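Local coordinates for protein glycosyl hydrolase 25 (Streptococcus pneumoniae, PDB 4FF5) that probably cleaves glycosidic bonds as a family 25 glycosyl hydrolase and serves the pneumococcus as a virulence factor in host-cell invasion, at residues T202-L216 and P220-K234. Residues are numbered along the deposited sequence; the frame is centred on the assembly and turned at random.
Sequences TSVWIPSYGSDSGFL and PKTDLDYDIHQYTSK
The Tyr209 ring lies with one face over the backbone of Thr232 and Ser233, Ser233 N standing over the ring centre, 3.9 Å above its plane, while Gln230 O sits at its edge. The His229 imidazole is sandwiched between Tyr231 CB and Pro220 CD on opposite faces; at its edge NE2 donates in the ring plane to a lone pair of Ser208 O (2.9 Å, N-H...O 165°). Leu216 CB rests over one face of Tyr231, whose OH shares a water with Gly214 O. Tyr209 OH reaches Gln230 OE1 (2.5 Å), coming from above the amide plane; Gln230 extends from CG anti to its backbone N (chi1 -165°), and Tyr185 OH and Asp56 OD1 bind its amide too. Strands 203-207 and 228-232 run parallel as neighbours in the TIM barrel of this family, bonded by Ile206 N to Ile228 O (2.9 Å) and Gln230 N to Ile206 O. Trp205 CB packs on Ile228 CG2 (3.5 Å), while Ile206, on the opposite sheet face, packs against Pro220 and Tyr226 of the preceding loop. In the loop after strand 203-207, Asp212 OD1 accepts from Thr232 OG1 (2.7 Å) and Ser233 N, and OD2 from Ser233 OG (2.6 Å). Three donors thus fix the carboxylate's rotation and tie the type II' turn 209-212 to Thr232 and Ser233; they would probably also stabilise its negative charge.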
# COMPACT_ATOMS: atom_id res chain seq x y z
N THR A 202 5.64 8.98 -7.68
CA THR A 202 5.58 8.30 -8.99
C THR A 202 4.20 7.69 -9.26
O THR A 202 3.88 7.30 -10.40
CB THR A 202 6.70 7.24 -9.16
OG1 THR A 202 6.63 6.27 -8.12
CG2 THR A 202 8.09 7.88 -9.14
N SER A 203 3.37 7.64 -8.22
CA SER A 203 1.98 7.19 -8.35
C SER A 203 1.13 7.72 -7.19
O SER A 203 1.65 8.10 -6.13
CB SER A 203 1.90 5.66 -8.37
OG SER A 203 0.57 5.22 -8.64
N VAL A 204 -0.19 7.73 -7.39
CA VAL A 204 -1.14 8.17 -6.37
C VAL A 204 -2.20 7.10 -6.18
O VAL A 204 -2.72 6.52 -7.14
CB VAL A 204 -1.77 9.55 -6.71
CG1 VAL A 204 -2.73 9.98 -5.59
CG2 VAL A 204 -0.67 10.61 -6.88
N TRP A 205 -2.53 6.85 -4.91
CA TRP A 205 -3.48 5.83 -4.54
C TRP A 205 -4.47 6.50 -3.65
O TRP A 205 -4.08 7.21 -2.70
CB TRP A 205 -2.67 4.76 -3.83
CG TRP A 205 -3.39 3.64 -3.17
CD1 TRP A 205 -4.70 3.18 -3.38
CD2 TRP A 205 -2.81 2.73 -2.20
NE1 TRP A 205 -4.95 2.07 -2.59
CE2 TRP A 205 -3.86 1.78 -1.83
CE3 TRP A 205 -1.57 2.66 -1.56
CZ2 TRP A 205 -3.64 0.76 -0.90
CZ3 TRP A 205 -1.37 1.63 -0.62
CH2 TRP A 205 -2.39 0.72 -0.30
N ILE A 206 -5.77 6.40 -3.97
CA ILE A 206 -6.77 7.18 -3.21
C ILE A 206 -7.92 6.32 -2.69
O ILE A 206 -8.53 5.55 -3.45
CB ILE A 206 -7.34 8.40 -4.02
CG1 ILE A 206 -6.23 9.32 -4.51
CG2 ILE A 206 -8.34 9.20 -3.16
CD1 ILE A 206 -6.68 10.45 -5.44
N PRO A 207 -8.24 6.45 -1.38
CA PRO A 207 -9.41 5.74 -0.88
C PRO A 207 -10.73 6.49 -1.16
O PRO A 207 -10.77 7.72 -1.07
CB PRO A 207 -9.16 5.68 0.62
CG PRO A 207 -8.38 6.96 0.92
CD PRO A 207 -7.52 7.18 -0.31
N SER A 208 -11.78 5.76 -1.50
CA SER A 208 -13.14 6.34 -1.51
C SER A 208 -14.14 5.20 -1.40
O SER A 208 -14.24 4.39 -2.31
CB SER A 208 -13.38 7.13 -2.79
OG SER A 208 -14.67 7.71 -2.80
N TYR A 209 -14.83 5.12 -0.26
CA TYR A 209 -15.63 3.93 0.07
C TYR A 209 -17.12 4.01 -0.19
O TYR A 209 -17.80 2.98 -0.12
CB TYR A 209 -15.46 3.52 1.54
CG TYR A 209 -14.06 3.17 2.00
CD1 TYR A 209 -13.01 2.98 1.10
CD2 TYR A 209 -13.79 3.03 3.37
CE1 TYR A 209 -11.73 2.67 1.54
CE2 TYR A 209 -12.52 2.70 3.82
CZ TYR A 209 -11.49 2.52 2.90
OH TYR A 209 -10.24 2.21 3.36
N GLY A 210 -17.64 5.20 -0.47
CA GLY A 210 -19.08 5.44 -0.37
C GLY A 210 -19.54 5.02 1.01
O GLY A 210 -19.03 5.50 2.02
N SER A 211 -20.50 4.09 1.05
CA SER A 211 -21.06 3.55 2.30
C SER A 211 -20.20 2.44 2.93
O SER A 211 -20.46 2.01 4.06
CB SER A 211 -22.46 2.99 2.05
OG SER A 211 -22.38 1.76 1.34
N ASP A 212 -19.19 1.98 2.18
CA ASP A 212 -18.29 0.90 2.62
C ASP A 212 -19.01 -0.46 2.70
O ASP A 212 -19.02 -1.13 3.74
CB ASP A 212 -17.62 1.24 3.95
CG ASP A 212 -16.25 0.62 4.09
OD1 ASP A 212 -15.80 -0.04 3.13
OD2 ASP A 212 -15.62 0.78 5.14
N SER A 213 -19.61 -0.85 1.57
CA SER A 213 -20.46 -2.03 1.45
C SER A 213 -19.70 -3.30 1.10
O SER A 213 -20.25 -4.40 1.15
CB SER A 213 -21.45 -1.78 0.32
OG SER A 213 -20.74 -1.71 -0.91
N GLY A 214 -18.43 -3.15 0.73
CA GLY A 214 -17.63 -4.25 0.20
C GLY A 214 -17.50 -4.25 -1.31
O GLY A 214 -16.80 -5.10 -1.89
N PHE A 215 -18.20 -3.31 -1.95
CA PHE A 215 -18.29 -3.24 -3.41
C PHE A 215 -17.95 -1.85 -3.89
O PHE A 215 -18.08 -0.88 -3.11
CB PHE A 215 -19.69 -3.67 -3.86
CG PHE A 215 -20.03 -5.07 -3.44
CD1 PHE A 215 -19.59 -6.15 -4.18
CD2 PHE A 215 -20.73 -5.29 -2.25
CE1 PHE A 215 -19.86 -7.45 -3.76
CE2 PHE A 215 -21.00 -6.59 -1.83
CZ PHE A 215 -20.56 -7.66 -2.58
N LEU A 216 -17.50 -1.75 -5.14
CA LEU A 216 -17.18 -0.44 -5.75
C LEU A 216 -18.44 0.42 -5.81
O LEU A 216 -19.41 0.05 -6.47
CB LEU A 216 -16.59 -0.65 -7.15
CG LEU A 216 -16.08 0.53 -8.02
CD1 LEU A 216 -15.89 1.83 -7.26
CD2 LEU A 216 -14.79 0.16 -8.74
N PRO A 220 -12.81 8.25 -6.34
CA PRO A 220 -12.22 9.46 -5.74
C PRO A 220 -12.75 10.76 -6.35
O PRO A 220 -12.79 10.90 -7.57
CB PRO A 220 -10.74 9.28 -6.02
CG PRO A 220 -10.54 7.78 -5.99
CD PRO A 220 -11.78 7.25 -6.67
N LYS A 221 -13.16 11.70 -5.49
CA LYS A 221 -13.79 12.95 -5.94
C LYS A 221 -12.73 14.01 -6.24
O LYS A 221 -12.60 15.01 -5.53
CB LYS A 221 -14.83 13.46 -4.93
CG LYS A 221 -16.04 12.55 -4.77
CD LYS A 221 -16.89 12.98 -3.58
CE LYS A 221 -17.54 11.78 -2.89
NZ LYS A 221 -18.85 11.44 -3.49
N THR A 222 -11.92 13.72 -7.26
CA THR A 222 -10.85 14.62 -7.69
C THR A 222 -10.58 14.44 -9.17
O THR A 222 -10.85 13.36 -9.73
CB THR A 222 -9.54 14.40 -6.91
OG1 THR A 222 -8.55 15.31 -7.41
CG2 THR A 222 -9.00 12.94 -7.04
N ASP A 223 -10.06 15.48 -9.82
CA ASP A 223 -9.62 15.34 -11.19
C ASP A 223 -8.11 15.13 -11.26
O ASP A 223 -7.53 15.21 -12.34
CB ASP A 223 -10.05 16.55 -12.03
CG ASP A 223 -9.35 17.83 -11.62
OD1 ASP A 223 -8.45 17.78 -10.77
OD2 ASP A 223 -9.72 18.89 -12.16
N LEU A 224 -7.47 14.87 -10.11
CA LEU A 224 -6.06 14.46 -10.08
C LEU A 224 -5.97 13.06 -10.71
O LEU A 224 -6.85 12.25 -10.44
CB LEU A 224 -5.53 14.44 -8.63
CG LEU A 224 -4.09 13.97 -8.40
CD1 LEU A 224 -3.11 14.99 -8.95
CD2 LEU A 224 -3.82 13.71 -6.92
N ASP A 225 -4.93 12.78 -11.52
CA ASP A 225 -4.80 11.47 -12.20
C ASP A 225 -4.20 10.31 -11.37
O ASP A 225 -3.03 9.91 -11.54
CB ASP A 225 -4.02 11.60 -13.52
CG ASP A 225 -2.54 11.72 -13.30
OD1 ASP A 225 -2.12 12.55 -12.46
OD2 ASP A 225 -1.78 10.98 -13.97
N TYR A 226 -5.01 9.72 -10.52
CA TYR A 226 -4.55 8.63 -9.66
C TYR A 226 -4.50 7.28 -10.42
O TYR A 226 -5.24 7.06 -11.39
CB TYR A 226 -5.45 8.58 -8.43
CG TYR A 226 -6.91 8.35 -8.79
CD1 TYR A 226 -7.43 7.05 -8.86
CD2 TYR A 226 -7.76 9.42 -9.08
CE1 TYR A 226 -8.75 6.83 -9.22
CE2 TYR A 226 -9.07 9.21 -9.47
CZ TYR A 226 -9.56 7.92 -9.53
OH TYR A 226 -10.88 7.71 -9.86
N ASP A 227 -3.65 6.37 -9.95
CA ASP A 227 -3.47 5.07 -10.58
C ASP A 227 -4.33 3.97 -9.97
O ASP A 227 -4.68 2.99 -10.62
CB ASP A 227 -2.01 4.63 -10.45
CG ASP A 227 -1.09 5.37 -11.39
OD1 ASP A 227 -1.56 5.93 -12.40
OD2 ASP A 227 0.13 5.37 -11.13
N ILE A 228 -4.66 4.13 -8.69
CA ILE A 228 -5.27 3.01 -7.97
C ILE A 228 -6.21 3.57 -6.88
O ILE A 228 -5.95 4.62 -6.29
CB ILE A 228 -4.17 2.03 -7.44
CG1 ILE A 228 -4.78 0.83 -6.68
CG2 ILE A 228 -3.07 2.77 -6.68
CD1 ILE A 228 -3.85 -0.36 -6.54
N HIS A 229 -7.32 2.86 -6.69
CA HIS A 229 -8.45 3.30 -5.87
C HIS A 229 -8.77 2.26 -4.83
O HIS A 229 -9.09 1.10 -5.14
CB HIS A 229 -9.63 3.57 -6.80
CG HIS A 229 -10.97 3.71 -6.11
ND1 HIS A 229 -12.13 3.37 -6.73
CD2 HIS A 229 -11.32 4.18 -4.84
CE1 HIS A 229 -13.16 3.59 -5.89
NE2 HIS A 229 -12.67 4.09 -4.74
N GLN A 230 -8.67 2.66 -3.57
CA GLN A 230 -9.08 1.79 -2.49
C GLN A 230 -10.58 1.94 -2.28
O GLN A 230 -11.04 2.97 -1.77
CB GLN A 230 -8.35 2.17 -1.21
CG GLN A 230 -8.45 1.08 -0.15
CD GLN A 230 -7.80 1.51 1.13
OE1 GLN A 230 -8.27 2.46 1.79
NE2 GLN A 230 -6.74 0.79 1.54
N TYR A 231 -11.37 0.94 -2.69
CA TYR A 231 -12.82 1.17 -2.77
C TYR A 231 -13.67 0.70 -1.59
O TYR A 231 -14.83 1.08 -1.47
CB TYR A 231 -13.40 0.68 -4.11
CG TYR A 231 -13.44 -0.84 -4.33
CD1 TYR A 231 -14.45 -1.62 -3.77
CD2 TYR A 231 -12.51 -1.46 -5.16
CE1 TYR A 231 -14.51 -3.00 -3.99
CE2 TYR A 231 -12.56 -2.83 -5.40
CZ TYR A 231 -13.56 -3.59 -4.83
OH TYR A 231 -13.60 -4.94 -5.09
N THR A 232 -13.10 -0.14 -0.72
CA THR A 232 -13.80 -0.61 0.48
C THR A 232 -12.79 -1.11 1.52
O THR A 232 -11.66 -1.49 1.16
CB THR A 232 -14.84 -1.73 0.14
OG1 THR A 232 -15.62 -2.02 1.29
CG2 THR A 232 -14.15 -3.01 -0.35
N SER A 233 -13.18 -1.07 2.79
CA SER A 233 -12.44 -1.74 3.85
C SER A 233 -13.14 -3.03 4.29
O SER A 233 -12.71 -3.68 5.25
CB SER A 233 -12.25 -0.79 5.05
OG SER A 233 -13.46 -0.55 5.75
N LYS A 234 -14.22 -3.39 3.60
CA LYS A 234 -15.07 -4.50 4.04
C LYS A 234 -15.29 -5.52 2.94
O LYS A 234 -16.34 -6.14 2.83
CB LYS A 234 -16.39 -3.97 4.61
CG LYS A 234 -16.11 -2.90 5.67
CD LYS A 234 -17.24 -2.66 6.63
CE LYS A 234 -16.68 -1.98 7.87
NZ LYS A 234 -17.74 -1.43 8.76
O HOH W 1 -1.01 8.46 -10.08
O HOH W 2 -15.98 -6.06 -4.33